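Local coordinates for protein phosphoribosylaminoimidazole carboxylase, ATPase subunit (Bacillus anthracis, PDB 3V4S) that catalyses the ATP-dependent carboxylation of 5-aminoimidazole ribonucleotide to N5-carboxyaminoimidazole ribonucleotide, probably with bicarbonate as carbon source, in purine biosynthesis, at residues 148-153 and 165-170; 128-133 and 184-189. All coordinates share one frame; numbering follows the deposited sequence.

In the fold
After the N-terminal parallel sheet and helix 113-123, the chain lays down 128-133, an outer strand of a small antiparallel sheet in the ATP-grasp domain. It then runs through helix 136-146 into 148-153 and, after a short glycine-rich loop, returns along 165-170, so contact 1 closes a loop of 11 residues as a hairpin. Helix 173-182 follows, and 184-189 then slots between 128-133 and the hairpin. Contact 2 thus closes a loop of 50 residues that holds contact 1 entirely within it. The two contacts meet where Val-151 N and Glu-188 O, and Lys-153 O and Ile-186 N, probably pair by hydrogen bonds across the middle of the sheet. Both touch ATP.

Contact 1: residues 148-153 and 165-170. With ATP (adenosine-5'-triphosphate), chain F.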
ATOM      1  N   TYR B 148      -0.849  31.697  35.444  1.00 35.28           N
ATOM      2  CA  TYR B 148      -1.701  30.543  35.145  1.00 35.44           C
ATOM      3  C   TYR B 148      -2.784  30.872  34.110  1.00 36.73           C
ATOM      4  O   TYR B 148      -3.278  31.995  34.083  1.00 38.44           O
ATOM      5  CB  TYR B 148      -2.384  30.059  36.416  1.00 34.79           C
ATOM      6  CG  TYR B 148      -1.438  29.864  37.567  1.00 35.35           C
ATOM      7  CD1 TYR B 148      -0.664  28.712  37.661  1.00 33.71           C
ATOM      8  CD2 TYR B 148      -1.315  30.835  38.561  1.00 34.55           C
ATOM      9  CE1 TYR B 148       0.208  28.527  38.711  1.00 33.23           C
ATOM     10  CE2 TYR B 148      -0.445  30.661  39.616  1.00 36.21           C
ATOM     11  CZ  TYR B 148       0.314  29.507  39.683  1.00 34.98           C
ATOM     12  OH  TYR B 148       1.169  29.321  40.726  1.00 34.83           O
ATOM     13  N   PRO B 149      -3.172  29.891  33.270  1.00 35.86           N
ATOM     14  CA  PRO B 149      -2.663  28.519  33.258  1.00 33.37           C
ATOM     15  C   PRO B 149      -1.370  28.379  32.446  1.00 30.77           C
ATOM     16  O   PRO B 149      -1.119  29.157  31.547  1.00 30.51           O
ATOM     17  CB  PRO B 149      -3.807  27.720  32.619  1.00 35.65           C
ATOM     18  CG  PRO B 149      -4.608  28.714  31.828  1.00 36.07           C
ATOM     19  CD  PRO B 149      -4.157  30.117  32.193  1.00 36.54           C
ATOM     20  N   SER B 150      -0.550  27.390  32.790  1.00 29.55           N
ATOM     21  CA  SER B 150       0.726  27.160  32.110  1.00 27.96           C
ATOM     22  C   SER B 150       1.047  25.667  32.122  1.00 26.79           C
ATOM     23  O   SER B 150       0.396  24.893  32.813  1.00 27.57           O
ATOM     24  CB  SER B 150       1.863  27.977  32.753  1.00 28.87           C
ATOM     25  OG  SER B 150       1.952  27.702  34.138  1.00 29.84           O
ATOM     26  N   VAL B 151       2.032  25.262  31.333  1.00 25.76           N
ATOM     27  CA  VAL B 151       2.367  23.863  31.231  1.00 24.97           C
ATOM     28  C   VAL B 151       3.874  23.714  31.301  1.00 23.75           C
ATOM     29  O   VAL B 151       4.597  24.371  30.561  1.00 24.92           O
ATOM     30  CB  VAL B 151       1.825  23.220  29.929  1.00 25.77           C
ATOM     31  CG1 VAL B 151       2.298  21.779  29.808  1.00 25.61           C
ATOM     32  CG2 VAL B 151       0.300  23.262  29.918  1.00 27.38           C
ATOM     33  N   LEU B 152       4.325  22.857  32.208  1.00 23.32           N
ATOM     34  CA  LEU B 152       5.737  22.495  32.339  1.00 23.03           C
ATOM     35  C   LEU B 152       6.045  21.196  31.572  1.00 22.52           C
ATOM     36  O   LEU B 152       5.387  20.171  31.771  1.00 24.43           O
ATOM     37  CB  LEU B 152       6.078  22.315  33.823  1.00 23.23           C
ATOM     38  CG  LEU B 152       7.552  22.185  34.200  1.00 23.05           C
ATOM     39  CD1 LEU B 152       8.325  23.483  33.930  1.00 23.08           C
ATOM     40  CD2 LEU B 152       7.651  21.791  35.673  1.00 23.26           C
ATOM     41  N   LYS B 153       7.062  21.236  30.723  1.00 23.72           N
ATOM     42  CA  LYS B 153       7.414  20.097  29.863  1.00 24.33           C
ATOM     43  C   LYS B 153       8.912  19.866  29.957  1.00 24.96           C
ATOM     44  O   LYS B 153       9.680  20.822  29.848  1.00 23.40           O
ATOM     45  CB  LYS B 153       7.107  20.425  28.383  1.00 23.77           C
ATOM     46  CG  LYS B 153       5.685  20.874  28.053  1.00 23.40           C
ATOM     47  CD  LYS B 153       5.514  21.038  26.538  1.00 23.29           C
ATOM     48  CE  LYS B 153       4.046  21.308  26.215  1.00 23.59           C
ATOM     49  NZ  LYS B 153       3.808  21.553  24.765  1.00 23.06           N
ATOM     50  N   VAL B 165       3.365  18.668  33.251  1.00 30.34           N
ATOM     51  CA  VAL B 165       2.464  19.035  34.335  1.00 27.78           C
ATOM     52  C   VAL B 165       1.724  20.296  33.899  1.00 28.25           C
ATOM     53  O   VAL B 165       2.340  21.298  33.532  1.00 28.44           O
ATOM     54  CB  VAL B 165       3.211  19.287  35.679  1.00 26.99           C
ATOM     55  CG1 VAL B 165       2.259  19.796  36.755  1.00 26.87           C
ATOM     56  CG2 VAL B 165       3.905  18.029  36.183  1.00 27.12           C
ATOM     57  N   VAL B 166       0.400  20.237  33.924  1.00 28.00           N
ATOM     58  CA  VAL B 166      -0.412  21.392  33.594  1.00 30.29           C
ATOM     59  C   VAL B 166      -0.663  22.170  34.890  1.00 30.73           C
ATOM     60  O   VAL B 166      -1.159  21.614  35.873  1.00 30.83           O
ATOM     61  CB  VAL B 166      -1.731  20.967  32.919  1.00 31.02           C
ATOM     62  CG1 VAL B 166      -2.634  22.175  32.705  1.00 31.41           C
ATOM     63  CG2 VAL B 166      -1.435  20.268  31.593  1.00 30.55           C
ATOM     64  N   LEU B 167      -0.272  23.440  34.913  1.00 30.74           N
ATOM     65  CA  LEU B 167      -0.493  24.241  36.104  1.00 31.91           C
ATOM     66  C   LEU B 167      -1.741  25.091  35.897  1.00 33.44           C
ATOM     67  O   LEU B 167      -1.698  26.111  35.209  1.00 30.97           O
ATOM     68  CB  LEU B 167       0.735  25.100  36.452  1.00 32.05           C
ATOM     69  CG  LEU B 167       2.053  24.399  36.820  1.00 31.87           C
ATOM     70  CD1 LEU B 167       2.775  23.882  35.579  1.00 30.56           C
ATOM     71  CD2 LEU B 167       2.955  25.377  37.561  1.00 33.77           C
ATOM     72  N   ARG B 168      -2.855  24.624  36.467  1.00 38.90           N
ATOM     73  CA  ARG B 168      -4.138  25.344  36.449  1.00 43.16           C
ATOM     74  C   ARG B 168      -4.106  26.529  37.416  1.00 42.93           C
ATOM     75  O   ARG B 168      -4.559  27.626  37.087  1.00 44.24           O
ATOM     76  CB  ARG B 168      -5.294  24.411  36.846  1.00 45.05           C
ATOM     77  CG  ARG B 168      -5.974  23.686  35.700  1.00 49.86           C
ATOM     78  CD  ARG B 168      -5.558  22.232  35.580  1.00 53.28           C
ATOM     79  NE  ARG B 168      -6.004  21.688  34.295  1.00 57.51           N
ATOM     80  CZ  ARG B 168      -5.754  20.455  33.853  1.00 58.92           C
ATOM     81  NH1 ARG B 168      -5.056  19.593  34.592  1.00 58.93           N
ATOM     82  NH2 ARG B 168      -6.208  20.082  32.662  1.00 59.96           N
ATOM     83  N   SER B 169      -3.567  26.280  38.611  1.00 41.76           N
ATOM     84  CA  SER B 169      -3.525  27.244  39.706  1.00 40.10           C
ATOM     85  C   SER B 169      -2.313  26.928  40.583  1.00 41.10           C
ATOM     86  O   SER B 169      -1.609  25.943  40.334  1.00 39.46           O
ATOM     87  CB  SER B 169      -4.807  27.135  40.544  1.00 39.97           C
ATOM     88  OG  SER B 169      -4.843  25.918  41.278  1.00 36.84           O
ATOM     89  N   GLU B 170      -2.088  27.737  41.618  1.00 41.40           N
ATOM     90  CA  GLU B 170      -1.054  27.449  42.627  1.00 42.03           C
ATOM     91  C   GLU B 170      -1.087  26.016  43.147  1.00 39.53           C
ATOM     92  O   GLU B 170      -0.054  25.484  43.544  1.00 39.17           O
ATOM     93  CB  GLU B 170      -1.191  28.389  43.813  1.00 46.88           C
ATOM     94  CG  GLU B 170      -0.120  29.456  43.908  1.00 51.30           C
ATOM     95  CD  GLU B 170      -0.157  30.165  45.250  1.00 55.47           C
ATOM     96  OE1 GLU B 170       0.916  30.602  45.725  1.00 54.55           O
ATOM     97  OE2 GLU B 170      -1.262  30.268  45.841  1.00 57.97           O
TER
HETATM   98  PG  ATP F 401       3.826  13.512  21.469  0.70 28.51           P
HETATM   99  O1G ATP F 401       3.141  14.121  20.272  0.70 30.83           O
HETATM  100  O2G ATP F 401       3.318  12.149  21.889  0.70 28.50           O
HETATM  101  O3G ATP F 401       5.326  13.603  21.409  0.70 28.40           O
HETATM  102  PB  ATP F 401       4.312  15.226  23.762  1.00 34.56           P
HETATM  103  O1B ATP F 401       4.606  14.251  24.867  1.00 35.37           O
HETATM  104  O2B ATP F 401       5.428  15.981  23.114  1.00 35.62           O
HETATM  105  O3B ATP F 401       3.338  14.504  22.672  1.00 34.23           O
HETATM  106  PA  ATP F 401       2.894  17.716  23.605  1.00 33.04           P
HETATM  107  O1A ATP F 401       2.661  17.399  22.144  1.00 32.72           O
HETATM  108  O2A ATP F 401       3.757  18.893  23.982  1.00 32.25           O
HETATM  109  O3A ATP F 401       3.378  16.384  24.394  1.00 34.03           O
HETATM  110  O5' ATP F 401       1.467  17.900  24.300  1.00 31.84           O
HETATM  111  C5' ATP F 401       0.520  16.835  24.256  1.00 32.81           C
HETATM  112  C4' ATP F 401      -0.849  17.496  24.243  1.00 34.30           C
HETATM  113  O4' ATP F 401      -1.008  18.327  25.410  1.00 33.97           O
HETATM  114  C3' ATP F 401      -1.027  18.442  23.059  1.00 34.39           C
HETATM  115  O3' ATP F 401      -1.362  17.792  21.819  1.00 32.65           O
HETATM  116  C2' ATP F 401      -2.077  19.405  23.596  1.00 34.96           C
HETATM  117  O2' ATP F 401      -3.393  18.861  23.460  1.00 34.28           O
HETATM  118  C1' ATP F 401      -1.723  19.525  25.083  1.00 34.54           C
HETATM  119  N9  ATP F 401      -0.860  20.724  25.254  1.00 35.00           N
HETATM  120  C8  ATP F 401       0.494  20.749  25.253  1.00 33.88           C
HETATM  121  N7  ATP F 401       0.954  22.018  25.396  1.00 35.09           N
HETATM  122  C5  ATP F 401      -0.116  22.836  25.507  1.00 35.08           C
HETATM  123  C6  ATP F 401      -0.356  24.288  25.692  1.00 35.12           C
HETATM  124  N6  ATP F 401       0.666  25.171  25.802  1.00 34.52           N
HETATM  125  N1  ATP F 401      -1.644  24.715  25.753  1.00 38.04           N
HETATM  126  C2  ATP F 401      -2.694  23.873  25.653  1.00 36.31           C
HETATM  127  N3  ATP F 401      -2.545  22.550  25.481  1.00 35.81           N
HETATM  128  C4  ATP F 401      -1.311  21.977  25.408  1.00 35.40           C
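Rotation of Tyr-148 about its first torsion (chi1 -50°) sets CG anti to the carbonyl carbon, and this lays one face of the ring over the peptide joining Ser-169 to Glu-170. Ser-169 C sits 3.5 Å from Tyr-148 CE1, while Leu-167 O comes to the ring edge, in its plane. Further out, Tyr-148 OH touches the aliphatic Glu-170 CG at 3.4 Å, with ring and carboxylate planes 59° apart. Leu-167 is turned the same way (chi1 -63°), which carries CD1 back along the strand to within 4.1 Å of Leu-152 CB; its CB packs against Ser-150 OG. These strands, 150-154 and 164-167, form a beta hairpin of the ATP-grasp domain, and in the glycine-rich loop between them the backbone N atoms of Asp-160 and Gly-161 hydrogen-bond to ATP. Ser-150 pairs with Leu-167 by two backbone hydrogen bonds, the shorter from Leu-167 N to Ser-150 O at 2.6 Å; Leu-152 and Val-165 make a second such pair. Between them lies the non-hydrogen-bonded pair Val-151 and Val-166, whose CG2 methyls meet at 3.8 Å on the face that Trp-190 packs against. Leu-167 and Tyr-148, by contrast, pack against helices 136-146 and 173-182. Lys-153, still on the strand, sends an extended side chain to the nucleotide, where NZ ties the alpha-phosphate to the adenine by giving hydrogen bonds to ATP O2A (2.8 Å) and ATP N7 (3.0 Å).

Contact 2: residues 128-133 and 184-189; sequences ATYRLV and ECILEK. With ATP (adenosine-5'-triphosphate), chain F.
Glu-188 begins opposite Tyr-130: its CB rests 3.8 Å from Tyr-130 CB and close to Thr-129 O. With chi1 at 67°, CG lies between the backbone N and the carbonyl carbon, 4.0 Å from ATP N6, and the chain then runs out extended to the N6/N7 edge of the adenine. CD passes Ala-128 CB at 4.1 Å, and the carboxylate splits its partners. OE1 forms a salt bridge with Lys-117, while OE2 accepts from ATP N6 at 3.0 Å in a nearly straight bond (168°) and also pairs with Lys-153. The two lysines probably fix the rotation of the carboxylate. The same amino group, ATP N6, gives a second hydrogen bond to Lys-189 O, also 3.0 Å away, so strand 185-189 reads the adenine with both a side chain and its backbone. Both strands belong to the small antiparallel sheet of the ATP-grasp domain, 130-133 at its edge and 185-189 next to it. Backbone bonds join Arg-131 with Leu-187 and Val-133 with Cys-185, and Lys-189 N hydrogen-bonds to Thr-129 O at 2.8 Å. The side chains of Thr-129 and Lys-189 lie alongside each other, pointing the same way. On the face bearing Val-133 and Leu-187, Val-133 CG2 meets Leu-187 CB at 4.1 Å beneath helix 136-146. The other face carries Tyr-130 and Leu-132 against helix 113-123, with Tyr-130 OH hydrogen-bonded to Glu-121. At the far end Leu-132 CD1 packs on Glu-184 CG, 3.7 Å away, and the Glu-184 carboxylate goes on to Gln-134 and Thr-155.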
ATOM      1  N   ALA B 128       3.862  29.377  21.957  1.00 26.90           N
ATOM      2  CA  ALA B 128       3.464  29.743  23.297  1.00 29.02           C
ATOM      3  C   ALA B 128       4.689  30.357  24.000  1.00 28.63           C
ATOM      4  O   ALA B 128       5.813  29.857  23.839  1.00 30.48           O
ATOM      5  CB  ALA B 128       2.944  28.534  24.056  1.00 27.65           C
ATOM      6  N   THR B 129       4.477  31.448  24.738  1.00 28.48           N
ATOM      7  CA  THR B 129       5.561  32.101  25.511  1.00 27.80           C
ATOM      8  C   THR B 129       6.109  31.100  26.520  1.00 26.28           C
ATOM      9  O   THR B 129       5.345  30.431  27.204  1.00 26.64           O
ATOM     10  CB  THR B 129       5.067  33.367  26.250  1.00 29.20           C
ATOM     11  OG1 THR B 129       4.222  34.118  25.373  1.00 31.84           O
ATOM     12  CG2 THR B 129       6.256  34.264  26.672  1.00 28.72           C
ATOM     13  N   TYR B 130       7.430  31.019  26.607  1.00 26.92           N
ATOM     14  CA  TYR B 130       8.097  29.972  27.372  1.00 27.25           C
ATOM     15  C   TYR B 130       9.354  30.484  28.071  1.00 27.57           C
ATOM     16  O   TYR B 130       9.941  31.504  27.670  1.00 26.91           O
ATOM     17  CB  TYR B 130       8.486  28.834  26.431  1.00 27.34           C
ATOM     18  CG  TYR B 130       9.547  29.251  25.452  1.00 27.33           C
ATOM     19  CD1 TYR B 130       9.221  30.012  24.329  1.00 28.49           C
ATOM     20  CD2 TYR B 130      10.877  28.895  25.651  1.00 28.17           C
ATOM     21  CE1 TYR B 130      10.198  30.416  23.438  1.00 30.05           C
ATOM     22  CE2 TYR B 130      11.863  29.290  24.760  1.00 28.98           C
ATOM     23  CZ  TYR B 130      11.512  30.043  23.658  1.00 29.86           C
ATOM     24  OH  TYR B 130      12.481  30.435  22.779  1.00 31.64           O
ATOM     25  N   ARG B 131       9.770  29.751  29.100  1.00 25.48           N
ATOM     26  CA  ARG B 131      11.014  30.037  29.837  1.00 25.22           C
ATOM     27  C   ARG B 131      11.719  28.718  30.133  1.00 24.31           C
ATOM     28  O   ARG B 131      11.042  27.723  30.440  1.00 22.59           O
ATOM     29  CB  ARG B 131      10.676  30.702  31.180  1.00 26.72           C
ATOM     30  CG  ARG B 131      10.019  32.077  31.100  1.00 28.40           C
ATOM     31  CD  ARG B 131      10.935  33.095  30.420  1.00 30.85           C
ATOM     32  NE  ARG B 131      10.375  34.449  30.507  1.00 33.57           N
ATOM     33  CZ  ARG B 131       9.624  35.039  29.572  1.00 36.64           C
ATOM     34  NH1 ARG B 131       9.326  34.415  28.425  1.00 35.93           N
ATOM     35  NH2 ARG B 131       9.174  36.278  29.784  1.00 36.88           N
ATOM     36  N   LEU B 132      13.051  28.705  30.072  1.00 23.39           N
ATOM     37  CA  LEU B 132      13.815  27.526  30.478  1.00 24.56           C
ATOM     38  C   LEU B 132      13.799  27.379  32.002  1.00 24.43           C
ATOM     39  O   LEU B 132      13.951  28.363  32.711  1.00 22.72           O
ATOM     40  CB  LEU B 132      15.266  27.595  29.973  1.00 24.90           C
ATOM     41  CG  LEU B 132      16.218  26.432  30.311  1.00 25.25           C
ATOM     42  CD1 LEU B 132      15.795  25.152  29.606  1.00 26.46           C
ATOM     43  CD2 LEU B 132      17.652  26.775  29.919  1.00 26.40           C
ATOM     44  N   VAL B 133      13.624  26.149  32.492  1.00 22.70           N
ATOM     45  CA  VAL B 133      13.564  25.883  33.932  1.00 22.62           C
ATOM     46  C   VAL B 133      14.596  24.811  34.297  1.00 23.59           C
ATOM     47  O   VAL B 133      14.507  23.682  33.801  1.00 24.11           O
ATOM     48  CB  VAL B 133      12.168  25.383  34.368  1.00 22.23           C
ATOM     49  CG1 VAL B 133      12.166  25.032  35.855  1.00 21.37           C
ATOM     50  CG2 VAL B 133      11.079  26.422  34.071  1.00 21.54           C
ATOM     51  N   GLU B 184      15.456  18.938  33.226  1.00 24.90           N
ATOM     52  CA  GLU B 184      15.367  20.251  32.594  1.00 24.36           C
ATOM     53  C   GLU B 184      14.028  20.352  31.865  1.00 25.17           C
ATOM     54  O   GLU B 184      13.568  19.387  31.226  1.00 23.33           O
ATOM     55  CB  GLU B 184      16.519  20.467  31.626  1.00 27.09           C
ATOM     56  CG  GLU B 184      16.536  21.844  30.989  1.00 27.08           C
ATOM     57  CD  GLU B 184      17.610  21.971  29.936  1.00 29.67           C
ATOM     58  OE1 GLU B 184      17.466  21.367  28.855  1.00 29.66           O
ATOM     59  OE2 GLU B 184      18.600  22.683  30.187  1.00 31.00           O
ATOM     60  N   CYS B 185      13.393  21.514  32.000  1.00 23.28           N
ATOM     61  CA  CYS B 185      12.052  21.732  31.489  1.00 23.16           C
ATOM     62  C   CYS B 185      11.947  23.112  30.873  1.00 23.25           C
ATOM     63  O   CYS B 185      12.830  23.945  31.070  1.00 21.14           O
ATOM     64  CB  CYS B 185      11.053  21.685  32.641  1.00 22.13           C
ATOM     65  SG  CYS B 185      10.750  20.087  33.425  1.00 25.17           S
ATOM     66  N   ILE B 186      10.861  23.340  30.133  1.00 22.71           N
ATOM     67  CA  ILE B 186      10.423  24.682  29.820  1.00 23.45           C
ATOM     68  C   ILE B 186       9.043  24.825  30.421  1.00 24.00           C
ATOM     69  O   ILE B 186       8.245  23.863  30.432  1.00 24.28           O
ATOM     70  CB  ILE B 186      10.353  25.010  28.292  1.00 24.62           C
ATOM     71  CG1 ILE B 186       9.599  23.931  27.492  1.00 24.90           C
ATOM     72  CG2 ILE B 186      11.741  25.239  27.705  1.00 25.45           C
ATOM     73  CD1 ILE B 186       9.192  24.381  26.094  1.00 23.91           C
ATOM     74  N   LEU B 187       8.774  26.007  30.959  1.00 22.54           N
ATOM     75  CA  LEU B 187       7.416  26.387  31.260  1.00 22.28           C
ATOM     76  C   LEU B 187       6.903  27.246  30.109  1.00 23.41           C
ATOM     77  O   LEU B 187       7.596  28.146  29.642  1.00 23.57           O
ATOM     78  CB  LEU B 187       7.319  27.140  32.582  1.00 22.72           C
ATOM     79  CG  LEU B 187       5.885  27.429  33.063  1.00 21.95           C
ATOM     80  CD1 LEU B 187       5.237  26.158  33.584  1.00 22.20           C
ATOM     81  CD2 LEU B 187       5.875  28.515  34.145  1.00 22.10           C
ATOM     82  N   GLU B 188       5.696  26.939  29.637  1.00 24.76           N
ATOM     83  CA  GLU B 188       5.083  27.734  28.585  1.00 25.20           C
ATOM     84  C   GLU B 188       3.628  28.032  28.902  1.00 25.12           C
ATOM     85  O   GLU B 188       2.946  27.250  29.584  1.00 23.98           O
ATOM     86  CB  GLU B 188       5.218  27.040  27.222  1.00 25.26           C
ATOM     87  CG  GLU B 188       4.416  25.751  27.103  1.00 26.70           C
ATOM     88  CD  GLU B 188       4.533  25.103  25.722  1.00 26.76           C
ATOM     89  OE1 GLU B 188       5.582  25.245  25.056  1.00 26.37           O
ATOM     90  OE2 GLU B 188       3.568  24.427  25.336  1.00 26.33           O
ATOM     91  N   LYS B 189       3.159  29.176  28.410  1.00 26.95           N
ATOM     92  CA  LYS B 189       1.759  29.560  28.574  1.00 29.77           C
ATOM     93  C   LYS B 189       0.811  28.533  27.959  1.00 31.75           C
ATOM     94  O   LYS B 189       1.107  27.942  26.909  1.00 32.99           O
ATOM     95  CB  LYS B 189       1.510  30.931  27.953  1.00 31.71           C
ATOM     96  CG  LYS B 189       2.078  32.069  28.780  1.00 35.64           C
ATOM     97  CD  LYS B 189       1.746  33.423  28.171  1.00 38.57           C
ATOM     98  CE  LYS B 189       2.356  34.559  28.987  1.00 40.34           C
ATOM     99  NZ  LYS B 189       2.203  35.872  28.291  1.00 42.52           N
TER
HETATM  100  PG  ATP F 401       3.826  13.512  21.469  0.70 28.51           P
HETATM  101  O1G ATP F 401       3.141  14.121  20.272  0.70 30.83           O
HETATM  102  O2G ATP F 401       3.318  12.149  21.889  0.70 28.50           O
HETATM  103  O3G ATP F 401       5.326  13.603  21.409  0.70 28.40           O
HETATM  104  PB  ATP F 401       4.312  15.226  23.762  1.00 34.56           P
HETATM  105  O1B ATP F 401       4.606  14.251  24.867  1.00 35.37           O
HETATM  106  O2B ATP F 401       5.428  15.981  23.114  1.00 35.62           O
HETATM  107  O3B ATP F 401       3.338  14.504  22.672  1.00 34.23           O
HETATM  108  PA  ATP F 401       2.894  17.716  23.605  1.00 33.04           P
HETATM  109  O1A ATP F 401       2.661  17.399  22.144  1.00 32.72           O
HETATM  110  O2A ATP F 401       3.757  18.893  23.982  1.00 32.25           O
HETATM  111  O3A ATP F 401       3.378  16.384  24.394  1.00 34.03           O
HETATM  112  O5' ATP F 401       1.467  17.900  24.300  1.00 31.84           O
HETATM  113  C5' ATP F 401       0.520  16.835  24.256  1.00 32.81           C
HETATM  114  C4' ATP F 401      -0.849  17.496  24.243  1.00 34.30           C
HETATM  115  O4' ATP F 401      -1.008  18.327  25.410  1.00 33.97           O
HETATM  116  C3' ATP F 401      -1.027  18.442  23.059  1.00 34.39           C
HETATM  117  O3' ATP F 401      -1.362  17.792  21.819  1.00 32.65           O
HETATM  118  C2' ATP F 401      -2.077  19.405  23.596  1.00 34.96           C
HETATM  119  O2' ATP F 401      -3.393  18.861  23.460  1.00 34.28           O
HETATM  120  C1' ATP F 401      -1.723  19.525  25.083  1.00 34.54           C
HETATM  121  N9  ATP F 401      -0.860  20.724  25.254  1.00 35.00           N
HETATM  122  C8  ATP F 401       0.494  20.749  25.253  1.00 33.88           C
HETATM  123  N7  ATP F 401       0.954  22.018  25.396  1.00 35.09           N
HETATM  124  C5  ATP F 401      -0.116  22.836  25.507  1.00 35.08           C
HETATM  125  C6  ATP F 401      -0.356  24.288  25.692  1.00 35.12           C
HETATM  126  N6  ATP F 401       0.666  25.171  25.802  1.00 34.52           N
HETATM  127  N1  ATP F 401      -1.644  24.715  25.753  1.00 38.04           N
HETATM  128  C2  ATP F 401      -2.694  23.873  25.653  1.00 36.31           C
HETATM  129  N3  ATP F 401      -2.545  22.550  25.481  1.00 35.81           N
HETATM  130  C4  ATP F 401      -1.311  21.977  25.408  1.00 35.40           C